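Local coordinates for protein acetoacetate decarboxylase (Sphingomonas wittichii, PDB 5UPB) that is an acetoacetate decarboxylase-like enzyme, probably a lyase, whose physiological reaction cannot be inferred from its family alone, at residues R153-R167 with W213-E227. Residues are numbered along the deposited sequence; the frame is centred on the assembly and turned at random.
Sequences RHGFTLFRLGLTVTR and WAGEPFIELGSAPDE
Asp-226 OD2 is gripped by three groups. His-154 ND1 donates to the syn lone pair of Asp-226 OD2 at 2.8 Å, and the oxygen lies only 12° out of the imidazole plane. Arg-153 NH1 adds a weak, bent bond of 3.1 Å to Asp-226 OD2 within a salt bridge, and Asn-75 of a second subunit supplies the third. Arg-153 also makes a long salt bridge to Glu-227, but its NE pairs with Glu-108 of that same second subunit, while Glu-227 has a salt bridge from OE1 to Lys-122 and a hydrogen bond from Trp-104 to OE2.

Nearby, Pro-225 CD sits over one face of the Phe-156 ring, 3.6 Å from its centroid, a CH-pi contact. Ala-224 CB packs against CB and CG of Phe-156, 3.8 Å from each. With an alanine here in place of Phe-156, Pro-225 CD is likely to lose the ring face it rests on, and a gap would probably open beside Ala-224.

From here strand 156-166 pairs antiparallel with residues 213-221, the end of strand 206-221, within the beta-rich acetoacetate decarboxylase fold. Their ladder ends in a classic beta bulge, where Thr-166 and Arg-167 both face Ala-214. Gly-162 lies under the Phe-218 ring, whose CE2 is 3.5 Å from Gly-162 CA; a side chain there would clash.

Next to that ring, Arg-160 and Glu-220 lie side by side. Arg-160 bends at chi3 (65°), bringing NH1 to Glu-220 OE2 at 3.2 Å. The bond lies in the guanidinium plane but meets the carboxylate from above. Arg-160 NH2 bonds to the carbonyl of Arg-74 of a fourth subunit. On the face that carries Phe-159 and Leu-163, Leu-161 CD2 presses tightly on Ile-219 CG1 at 3.4 Å.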
loop_
_atom_site.group_PDB
_atom_site.type_symbol
_atom_site.label_atom_id
_atom_site.label_comp_id
_atom_site.label_asym_id
_atom_site.label_seq_id
_atom_site.Cartn_x
_atom_site.Cartn_y
_atom_site.Cartn_z
ATOM N N ARG A 153 2.649 10.070 5.035
ATOM C CA ARG A 153 3.146 10.089 3.668
ATOM C C ARG A 153 4.656 9.934 3.692
ATOM O O ARG A 153 5.327 10.531 4.537
ATOM C CB ARG A 153 2.745 11.387 2.958
ATOM C CG ARG A 153 3.276 11.493 1.520
ATOM C CD ARG A 153 2.666 12.710 0.785
ATOM N NE ARG A 153 3.184 12.867 -0.572
ATOM C CZ ARG A 153 4.290 13.549 -0.885
ATOM N NH1 ARG A 153 5.010 14.172 0.056
ATOM N NH2 ARG A 153 4.688 13.617 -2.157
ATOM N N HIS A 154 5.190 9.119 2.765
ATOM C CA HIS A 154 6.645 8.931 2.608
ATOM C C HIS A 154 7.279 8.399 3.887
ATOM O O HIS A 154 8.477 8.572 4.128
ATOM C CB HIS A 154 7.327 10.227 2.182
ATOM C CG HIS A 154 7.176 10.541 0.724
ATOM N ND1 HIS A 154 7.535 11.762 0.185
ATOM C CD2 HIS A 154 6.700 9.798 -0.302
ATOM C CE1 HIS A 154 7.304 11.748 -1.114
ATOM N NE2 HIS A 154 6.786 10.574 -1.433
ATOM N N GLY A 155 6.472 7.728 4.710
ATOM C CA GLY A 155 6.898 7.218 5.977
ATOM C C GLY A 155 6.766 8.184 7.142
ATOM O O GLY A 155 7.068 7.786 8.269
ATOM N N PHE A 156 6.336 9.433 6.912
ATOM C CA PHE A 156 6.222 10.421 7.971
ATOM C C PHE A 156 4.773 10.522 8.436
ATOM O O PHE A 156 3.871 10.741 7.626
ATOM C CB PHE A 156 6.680 11.794 7.507
ATOM C CG PHE A 156 8.106 11.819 6.976
ATOM C CD1 PHE A 156 9.174 11.884 7.832
ATOM C CD2 PHE A 156 8.340 11.740 5.609
ATOM C CE1 PHE A 156 10.471 11.891 7.340
ATOM C CE2 PHE A 156 9.633 11.754 5.111
ATOM C CZ PHE A 156 10.695 11.810 5.963
ATOM N N THR A 157 4.561 10.418 9.737
ATOM C CA THR A 157 3.261 10.792 10.280
ATOM C C THR A 157 3.001 12.262 9.970
ATOM O O THR A 157 3.816 13.134 10.279
ATOM C CB THR A 157 3.234 10.591 11.786
ATOM O OG1 THR A 157 3.669 9.253 12.110
ATOM C CG2 THR A 157 1.805 10.817 12.271
ATOM N N LEU A 158 1.854 12.541 9.368
ATOM C CA LEU A 158 1.480 13.919 9.069
ATOM C C LEU A 158 0.684 14.528 10.219
ATOM O O LEU A 158 1.073 15.562 10.777
ATOM C CB LEU A 158 0.660 13.956 7.785
ATOM C CG LEU A 158 1.398 13.415 6.543
ATOM C CD1 LEU A 158 0.358 13.092 5.466
ATOM C CD2 LEU A 158 2.434 14.408 6.083
ATOM N N PHE A 159 -0.447 13.918 10.571
ATOM C CA PHE A 159 -1.090 14.294 11.825
ATOM C C PHE A 159 -1.981 13.167 12.312
ATOM O O PHE A 159 -2.253 12.202 11.594
ATOM C CB PHE A 159 -1.865 15.616 11.709
ATOM C CG PHE A 159 -3.068 15.597 10.799
ATOM C CD1 PHE A 159 -4.343 15.291 11.291
ATOM C CD2 PHE A 159 -2.946 15.954 9.460
ATOM C CE1 PHE A 159 -5.462 15.321 10.459
ATOM C CE2 PHE A 159 -4.062 15.977 8.620
ATOM C CZ PHE A 159 -5.338 15.669 9.142
ATOM N N ARG A 160 -2.290 13.234 13.604
ATOM C CA ARG A 160 -3.199 12.311 14.256
ATOM C C ARG A 160 -4.348 13.112 14.859
ATOM O O ARG A 160 -4.130 14.214 15.356
ATOM C CB ARG A 160 -2.525 11.534 15.378
ATOM C CG ARG A 160 -1.204 10.918 14.996
ATOM C CD ARG A 160 -0.397 10.590 16.240
ATOM N NE ARG A 160 -1.033 9.554 17.052
ATOM C CZ ARG A 160 -0.675 9.290 18.302
ATOM N NH1 ARG A 160 0.285 10.000 18.892
ATOM N NH2 ARG A 160 -1.279 8.322 18.963
ATOM N N LEU A 161 -5.548 12.554 14.797
ATOM C CA LEU A 161 -6.755 13.150 15.370
ATOM C C LEU A 161 -7.501 12.099 16.163
ATOM O O LEU A 161 -7.478 10.912 15.823
ATOM C CB LEU A 161 -7.755 13.636 14.341
ATOM C CG LEU A 161 -7.480 14.778 13.405
ATOM C CD1 LEU A 161 -8.782 15.037 12.653
ATOM C CD2 LEU A 161 -7.005 15.990 14.180
ATOM N N GLY A 162 -8.228 12.560 17.179
ATOM C CA GLY A 162 -9.054 11.647 17.942
ATOM C C GLY A 162 -10.153 12.402 18.657
ATOM O O GLY A 162 -10.118 13.629 18.790
ATOM N N LEU A 163 -11.138 11.645 19.113
ATOM C CA LEU A 163 -12.299 12.191 19.820
ATOM C C LEU A 163 -12.739 11.182 20.864
ATOM O O LEU A 163 -12.882 9.998 20.545
ATOM C CB LEU A 163 -13.454 12.428 18.845
ATOM C CG LEU A 163 -14.672 13.111 19.416
ATOM C CD1 LEU A 163 -14.321 14.549 19.763
ATOM C CD2 LEU A 163 -15.794 13.035 18.395
ATOM N N THR A 164 -12.978 11.649 22.099
ATOM C CA THR A 164 -13.711 10.871 23.097
ATOM C C THR A 164 -15.092 11.510 23.196
ATOM O O THR A 164 -15.215 12.667 23.608
ATOM C CB THR A 164 -13.037 10.878 24.460
ATOM O OG1 THR A 164 -11.720 10.348 24.351
ATOM C CG2 THR A 164 -13.836 10.017 25.427
ATOM N N VAL A 165 -16.121 10.770 22.793
ATOM C CA VAL A 165 -17.461 11.337 22.653
ATOM C C VAL A 165 -18.017 11.654 24.027
ATOM O O VAL A 165 -17.906 10.838 24.949
ATOM C CB VAL A 165 -18.364 10.358 21.897
ATOM C CG1 VAL A 165 -19.855 10.845 21.896
ATOM C CG2 VAL A 165 -17.832 10.153 20.471
ATOM N N THR A 166 -18.580 12.850 24.177
ATOM C CA THR A 166 -19.230 13.240 25.427
ATOM C C THR A 166 -20.738 13.360 25.302
ATOM O O THR A 166 -21.436 13.177 26.291
ATOM C CB THR A 166 -18.685 14.577 25.951
ATOM O OG1 THR A 166 -18.819 15.599 24.959
ATOM C CG2 THR A 166 -17.228 14.463 26.324
ATOM N N ARG A 167 -21.270 13.623 24.114
ATOM C CA ARG A 167 -22.708 13.798 23.994
ATOM C C ARG A 167 -23.103 13.736 22.534
ATOM O O ARG A 167 -22.280 13.922 21.624
ATOM C CB ARG A 167 -23.181 15.137 24.584
ATOM C CG ARG A 167 -22.468 16.336 23.954
ATOM C CD ARG A 167 -23.213 17.631 24.251
ATOM N NE ARG A 167 -22.479 18.791 23.757
ATOM C CZ ARG A 167 -22.530 19.251 22.503
ATOM N NH1 ARG A 167 -23.277 18.676 21.576
ATOM N NH2 ARG A 167 -21.850 20.326 22.180
ATOM N N TRP A 213 -21.900 13.671 16.841
ATOM C CA TRP A 213 -21.450 13.467 18.217
ATOM C C TRP A 213 -20.302 14.414 18.525
ATOM O O TRP A 213 -19.377 14.560 17.725
ATOM C CB TRP A 213 -21.002 12.027 18.446
ATOM C CG TRP A 213 -22.101 11.027 18.157
ATOM C CD1 TRP A 213 -22.434 10.515 16.940
ATOM C CD2 TRP A 213 -22.990 10.428 19.101
ATOM N NE1 TRP A 213 -23.494 9.645 17.064
ATOM C CE2 TRP A 213 -23.840 9.557 18.382
ATOM C CE3 TRP A 213 -23.164 10.553 20.480
ATOM C CZ2 TRP A 213 -24.867 8.829 18.995
ATOM C CZ3 TRP A 213 -24.183 9.812 21.093
ATOM C CH2 TRP A 213 -25.001 8.952 20.352
ATOM N N ALA A 214 -20.353 15.051 19.682
ATOM C CA ALA A 214 -19.324 15.979 20.123
ATOM C C ALA A 214 -18.504 15.314 21.216
ATOM O O ALA A 214 -18.933 14.351 21.845
ATOM C CB ALA A 214 -19.934 17.289 20.654
ATOM N N GLY A 215 -17.323 15.849 21.476
ATOM C CA GLY A 215 -16.521 15.235 22.516
ATOM C C GLY A 215 -15.211 15.940 22.701
ATOM O O GLY A 215 -15.026 17.081 22.276
ATOM N N GLU A 216 -14.339 15.270 23.441
ATOM C CA GLU A 216 -13.063 15.840 23.801
ATOM C C GLU A 216 -12.073 15.514 22.693
ATOM O O GLU A 216 -11.851 14.335 22.417
ATOM C CB GLU A 216 -12.559 15.279 25.115
ATOM C CG GLU A 216 -11.251 15.919 25.568
ATOM C CD GLU A 216 -10.605 15.195 26.732
ATOM O OE1 GLU A 216 -11.070 14.091 27.080
ATOM O OE2 GLU A 216 -9.618 15.722 27.285
ATOM N N PRO A 217 -11.543 16.499 21.982
ATOM C CA PRO A 217 -10.674 16.212 20.839
ATOM C C PRO A 217 -9.209 16.099 21.214
ATOM O O PRO A 217 -8.757 16.574 22.250
ATOM C CB PRO A 217 -10.868 17.431 19.937
ATOM C CG PRO A 217 -11.109 18.560 20.914
ATOM C CD PRO A 217 -11.912 17.926 22.055
ATOM N N PHE A 218 -8.444 15.517 20.299
ATOM C CA PHE A 218 -7.008 15.681 20.374
ATOM C C PHE A 218 -6.480 15.698 18.955
ATOM O O PHE A 218 -7.091 15.147 18.039
ATOM C CB PHE A 218 -6.319 14.598 21.211
ATOM C CG PHE A 218 -5.761 13.471 20.411
ATOM C CD1 PHE A 218 -4.546 13.573 19.765
ATOM C CD2 PHE A 218 -6.457 12.288 20.340
ATOM C CE1 PHE A 218 -4.050 12.512 19.018
ATOM C CE2 PHE A 218 -5.978 11.228 19.600
ATOM C CZ PHE A 218 -4.767 11.338 18.938
ATOM N N ILE A 219 -5.392 16.418 18.778
ATOM C CA ILE A 219 -4.724 16.472 17.499
ATOM C C ILE A 219 -3.230 16.498 17.798
ATOM O O ILE A 219 -2.791 17.131 18.762
ATOM C CB ILE A 219 -5.185 17.697 16.683
ATOM C CG1 ILE A 219 -4.366 17.805 15.398
ATOM C CG2 ILE A 219 -5.051 18.966 17.515
ATOM C CD1 ILE A 219 -4.980 18.771 14.407
ATOM N N GLU A 220 -2.445 15.851 16.954
ATOM C CA GLU A 220 -0.996 15.872 17.118
ATOM C C GLU A 220 -0.433 15.992 15.721
ATOM O O GLU A 220 -0.629 15.098 14.896
ATOM C CB GLU A 220 -0.465 14.619 17.829
ATOM C CG GLU A 220 1.065 14.532 17.905
ATOM C CD GLU A 220 1.540 13.238 18.506
ATOM O OE1 GLU A 220 1.394 13.077 19.731
ATOM O OE2 GLU A 220 2.043 12.378 17.752
ATOM N N LEU A 221 0.216 17.123 15.460
ATOM C CA LEU A 221 0.826 17.356 14.171
ATOM C C LEU A 221 2.197 16.691 14.148
ATOM O O LEU A 221 2.949 16.751 15.124
ATOM C CB LEU A 221 0.954 18.857 13.941
ATOM C CG LEU A 221 -0.355 19.621 13.786
ATOM C CD1 LEU A 221 -0.066 21.103 13.863
ATOM C CD2 LEU A 221 -1.055 19.272 12.483
ATOM N N GLY A 222 2.549 16.112 13.007
ATOM C CA GLY A 222 3.881 15.605 12.761
ATOM C C GLY A 222 4.759 16.602 12.032
ATOM O O GLY A 222 4.489 17.808 11.993
ATOM N N SER A 223 5.802 16.082 11.386
ATOM C CA SER A 223 6.686 16.939 10.617
ATOM C C SER A 223 7.304 16.101 9.506
ATOM O O SER A 223 7.543 14.912 9.697
ATOM C CB SER A 223 7.785 17.505 11.538
ATOM O OG SER A 223 8.774 18.209 10.828
ATOM N N ALA A 224 7.514 16.713 8.344
ATOM C CA ALA A 224 8.150 16.027 7.225
ATOM C C ALA A 224 9.005 16.997 6.422
ATOM O O ALA A 224 8.665 18.180 6.308
ATOM C CB ALA A 224 7.092 15.376 6.324
ATOM N N PRO A 225 10.098 16.527 5.827
ATOM C CA PRO A 225 10.959 17.440 5.053
ATOM C C PRO A 225 10.275 18.025 3.823
ATOM O O PRO A 225 10.710 19.084 3.361
ATOM C CB PRO A 225 12.156 16.563 4.673
ATOM C CG PRO A 225 11.640 15.142 4.718
ATOM C CD PRO A 225 10.575 15.137 5.821
ATOM N N ASP A 226 9.218 17.387 3.287
ATOM C CA ASP A 226 8.514 17.864 2.092
ATOM C C ASP A 226 7.078 18.320 2.390
ATOM O O ASP A 226 6.211 18.336 1.508
ATOM C CB ASP A 226 8.540 16.790 0.993
ATOM C CG ASP A 226 8.011 15.429 1.446
ATOM O OD1 ASP A 226 7.633 15.279 2.631
ATOM O OD2 ASP A 226 8.014 14.496 0.611
ATOM N N GLU A 227 6.815 18.720 3.629
ATOM C CA GLU A 227 5.521 19.266 4.024
ATOM C C GLU A 227 5.780 20.523 4.827
ATOM O O GLU A 227 6.908 20.786 5.235
ATOM C CB GLU A 227 4.719 18.282 4.878
ATOM C CG GLU A 227 4.489 16.933 4.243
ATOM C CD GLU A 227 3.466 16.985 3.127
ATOM O OE1 GLU A 227 3.012 18.107 2.771
ATOM O OE2 GLU A 227 3.094 15.902 2.604
HETATM O O HOH W 1 5.769 17.164 -1.256
HETATM O O HOH W 2 6.169 13.109 11.740
HETATM O O HOH W 3 -9.944 12.569 23.499
#